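PDB 4OZU: coronin from Toxoplasma gondii, which probably binds actin filaments, this chain being the seven-bladed WD40 beta-propeller domain of the longer protein. Local coordinates for residues A73-H78 / R105-P110. Numbering follows the deposited sequence.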
ATOM      1  N   ALA A  73     -16.038 -14.643  -2.842  1.00 37.82           N
ATOM      2  CA  ALA A  73     -16.615 -14.090  -4.055  1.00 37.77           C
ATOM      3  C   ALA A  73     -15.500 -13.989  -5.095  1.00 34.41           C
ATOM      4  O   ALA A  73     -14.320 -14.012  -4.738  1.00 34.26           O
ATOM      5  CB  ALA A  73     -17.242 -12.737  -3.780  1.00 37.72           C
ATOM      6  N   LYS A  74     -15.867 -13.884  -6.369  1.00 33.67           N
ATOM      7  CA  LYS A  74     -14.883 -13.907  -7.449  1.00 32.08           C
ATOM      8  C   LYS A  74     -14.977 -12.698  -8.366  1.00 30.82           C
ATOM      9  O   LYS A  74     -16.063 -12.299  -8.784  1.00 37.48           O
ATOM     10  CB  LYS A  74     -15.047 -15.168  -8.292  1.00 39.29           C
ATOM     11  CG  LYS A  74     -15.029 -16.459  -7.506  1.00 46.59           C
ATOM     12  CD  LYS A  74     -13.672 -16.731  -6.896  1.00 42.31           C
ATOM     13  CE  LYS A  74     -13.667 -18.089  -6.216  1.00 64.28           C
ATOM     14  NZ  LYS A  74     -12.360 -18.387  -5.592  1.00 73.81           N
ATOM     15  N   ILE A  75     -13.820 -12.134  -8.689  1.00 30.95           N
ATOM     16  CA  ILE A  75     -13.721 -11.100  -9.703  1.00 31.09           C
ATOM     17  C   ILE A  75     -12.883 -11.652 -10.854  1.00 36.23           C
ATOM     18  O   ILE A  75     -11.725 -12.017 -10.659  1.00 33.29           O
ATOM     19  CB  ILE A  75     -13.098  -9.805  -9.129  1.00 26.30           C
ATOM     20  CG1 ILE A  75     -14.011  -9.230  -8.046  1.00 26.07           C
ATOM     21  CG2 ILE A  75     -12.868  -8.770 -10.238  1.00 29.30           C
ATOM     22  CD1 ILE A  75     -13.485  -7.963  -7.391  1.00 26.11           C
ATOM     23  N   LYS A  76     -13.482 -11.726 -12.041  1.00 32.35           N
ATOM     24  CA  LYS A  76     -12.812 -12.281 -13.221  1.00 31.70           C
ATOM     25  C   LYS A  76     -12.438 -11.151 -14.195  1.00 35.58           C
ATOM     26  O   LYS A  76     -11.747 -10.214 -13.807  1.00 37.63           O
ATOM     27  CB  LYS A  76     -13.704 -13.330 -13.884  1.00 46.95           C
ATOM     28  CG  LYS A  76     -14.069 -14.484 -12.952  1.00 42.91           C
ATOM     29  CD  LYS A  76     -14.815 -15.589 -13.684  1.00 49.56           C
ATOM     30  CE  LYS A  76     -15.178 -16.736 -12.751  1.00 69.63           C
ATOM     31  NZ  LYS A  76     -13.979 -17.425 -12.199  1.00 87.39           N
ATOM     32  N   GLY A  77     -12.868 -11.236 -15.450  1.00 42.29           N
ATOM     33  CA  GLY A  77     -12.624 -10.160 -16.403  1.00 39.31           C
ATOM     34  C   GLY A  77     -11.210 -10.124 -16.962  1.00 41.96           C
ATOM     35  O   GLY A  77     -11.021  -9.993 -18.175  1.00 39.27           O
ATOM     36  N   HIS A  78     -10.220 -10.237 -16.083  1.00 36.76           N
ATOM     37  CA  HIS A  78      -8.814 -10.244 -16.490  1.00 38.29           C
ATOM     38  C   HIS A  78      -8.522 -11.368 -17.474  1.00 38.58           C
ATOM     39  O   HIS A  78      -9.090 -12.452 -17.366  1.00 37.70           O
ATOM     40  CB  HIS A  78      -7.899 -10.395 -15.272  1.00 38.87           C
ATOM     41  CG  HIS A  78      -8.304  -9.559 -14.100  1.00 34.02           C
ATOM     42  ND1 HIS A  78      -9.070 -10.051 -13.064  1.00 32.22           N
ATOM     43  CD2 HIS A  78      -8.046  -8.265 -13.796  1.00 29.73           C
ATOM     44  CE1 HIS A  78      -9.267  -9.095 -12.174  1.00 36.57           C
ATOM     45  NE2 HIS A  78      -8.655  -8.002 -12.594  1.00 27.93           N
ATOM     46  N   ARG A 105      -8.583  -2.105 -14.445  1.00 22.64           N
ATOM     47  CA  ARG A 105     -10.020  -2.308 -14.318  1.00 22.76           C
ATOM     48  C   ARG A 105     -10.519  -1.772 -12.984  1.00 22.67           C
ATOM     49  O   ARG A 105      -9.920  -2.037 -11.948  1.00 23.36           O
ATOM     50  CB  ARG A 105     -10.358  -3.796 -14.445  1.00 26.57           C
ATOM     51  CG  ARG A 105     -10.090  -4.362 -15.830  1.00 26.12           C
ATOM     52  CD  ARG A 105     -10.264  -5.874 -15.874  1.00 28.19           C
ATOM     53  NE  ARG A 105     -10.125  -6.397 -17.235  1.00 28.80           N
ATOM     54  CZ  ARG A 105      -8.968  -6.703 -17.817  1.00 28.90           C
ATOM     55  NH1 ARG A 105      -7.823  -6.543 -17.168  1.00 29.35           N
ATOM     56  NH2 ARG A 105      -8.952  -7.181 -19.060  1.00 33.72           N
ATOM     57  N   ILE A 106     -11.602  -1.002 -13.027  1.00 22.83           N
ATOM     58  CA  ILE A 106     -12.257  -0.512 -11.818  1.00 24.63           C
ATOM     59  C   ILE A 106     -13.485  -1.376 -11.576  1.00 25.50           C
ATOM     60  O   ILE A 106     -14.304  -1.574 -12.473  1.00 27.67           O
ATOM     61  CB  ILE A 106     -12.676   0.974 -11.925  1.00 28.02           C
ATOM     62  CG1 ILE A 106     -11.534   1.835 -12.481  1.00 24.47           C
ATOM     63  CG2 ILE A 106     -13.119   1.495 -10.567  1.00 27.01           C
ATOM     64  CD1 ILE A 106     -10.239   1.726 -11.722  1.00 21.34           C
ATOM     65  N   TRP A 107     -13.600  -1.891 -10.360  1.00 26.11           N
ATOM     66  CA  TRP A 107     -14.654  -2.825 -10.003  1.00 28.64           C
ATOM     67  C   TRP A 107     -15.589  -2.240  -8.954  1.00 27.72           C
ATOM     68  O   TRP A 107     -15.150  -1.496  -8.082  1.00 30.08           O
ATOM     69  CB  TRP A 107     -14.045  -4.114  -9.467  1.00 28.58           C
ATOM     70  CG  TRP A 107     -13.135  -4.794 -10.419  1.00 29.16           C
ATOM     71  CD1 TRP A 107     -11.774  -4.751 -10.421  1.00 24.06           C
ATOM     72  CD2 TRP A 107     -13.513  -5.646 -11.509  1.00 31.25           C
ATOM     73  NE1 TRP A 107     -11.278  -5.522 -11.443  1.00 29.10           N
ATOM     74  CE2 TRP A 107     -12.325  -6.080 -12.128  1.00 29.26           C
ATOM     75  CE3 TRP A 107     -14.738  -6.079 -12.020  1.00 26.39           C
ATOM     76  CZ2 TRP A 107     -12.327  -6.924 -13.232  1.00 29.92           C
ATOM     77  CZ3 TRP A 107     -14.739  -6.920 -13.115  1.00 30.30           C
ATOM     78  CH2 TRP A 107     -13.540  -7.334 -13.710  1.00 33.17           C
ATOM     79  N   GLN A 108     -16.868  -2.594  -9.041  1.00 26.70           N
ATOM     80  CA  GLN A 108     -17.845  -2.239  -8.016  1.00 31.31           C
ATOM     81  C   GLN A 108     -18.534  -3.486  -7.479  1.00 30.23           C
ATOM     82  O   GLN A 108     -19.329  -4.122  -8.178  1.00 28.80           O
ATOM     83  CB  GLN A 108     -18.886  -1.267  -8.564  1.00 29.62           C
ATOM     84  CG  GLN A 108     -19.826  -0.726  -7.496  1.00 37.62           C
ATOM     85  CD  GLN A 108     -20.727   0.373  -8.015  1.00 60.86           C
ATOM     86  OE1 GLN A 108     -21.044   0.424  -9.202  1.00 72.99           O
ATOM     87  NE2 GLN A 108     -21.141   1.264  -7.124  1.00 58.46           N
ATOM     88  N   LEU A 109     -18.232  -3.832  -6.231  1.00 30.01           N
ATOM     89  CA  LEU A 109     -18.853  -4.988  -5.582  1.00 31.96           C
ATOM     90  C   LEU A 109     -20.329  -4.737  -5.294  1.00 29.54           C
ATOM     91  O   LEU A 109     -20.739  -3.592  -5.097  1.00 35.97           O
ATOM     92  CB  LEU A 109     -18.121  -5.323  -4.278  1.00 33.22           C
ATOM     93  CG  LEU A 109     -16.685  -5.822  -4.449  1.00 46.44           C
ATOM     94  CD1 LEU A 109     -15.909  -5.673  -3.160  1.00 34.91           C
ATOM     95  CD2 LEU A 109     -16.676  -7.271  -4.908  1.00 58.19           C
ATOM     96  N   PRO A 110     -21.140  -5.807  -5.255  1.00 33.28           N
ATOM     97  CA  PRO A 110     -22.551  -5.634  -4.903  1.00 37.75           C
ATOM     98  C   PRO A 110     -22.709  -5.236  -3.444  1.00 35.68           C
ATOM     99  O   PRO A 110     -21.727  -5.301  -2.701  1.00 38.11           O
ATOM    100  CB  PRO A 110     -23.153  -7.021  -5.161  1.00 44.37           C
ATOM    101  CG  PRO A 110     -22.011  -7.959  -4.983  1.00 52.57           C
ATOM    102  CD  PRO A 110     -20.802  -7.223  -5.492  1.00 54.19           C
TER
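Ile75 and Trp107 form the apolar centre of the contact between strand 73-75 and strand 104-108, which belong to adjacent sheets of the WD40 propeller with no hydrogen bond across the contact; residues 75-78 run nearly antiparallel to 105-109. The CG2 methyl of Ile75 sits over one face of the indole, 3.4 Å from the centroid of the six-membered ring, a CH-pi contact almost along the ring normal. It is the branch anti to the backbone N that reaches the ring; the other, with CG1 beside that N (chi1 -64°), carries CD1 to within 4.1 Å of Leu109 CD2. Leu119 of strand 118-119 packs against both Ile75 and Trp107.

At the edge of the indole, Gly77 CA comes within 4.0 Å of Trp107 CH2. The His78 imidazole also meets this edge, its NE2 3.8 Å from Trp107 NE1, with the two rings inclined at 58°. Both nitrogens hydrogen-bond to Thr97 OG1, while His78 ND1 is bonded to Gly56 O.

The guanidinium of Arg105 lies against the backbone of Gly77 and His78, with His78 CA 3.8 Å above the centre of one face. An extended chain from CG to NE brings it there, and its NH2 makes a salt bridge to Asp101.

The chain of bonds His78-Thr97-Trp107 corresponds to the His-Ser/Thr-Trp part of the WD-repeat tetrad. Between the segments, cohesion comes from apolar, ring and guanidinium-on-backbone contacts, whereas shared bonding to Thr97 ties the buried imidazole and indole nitrogens together and probably fixes the rotation of both rings.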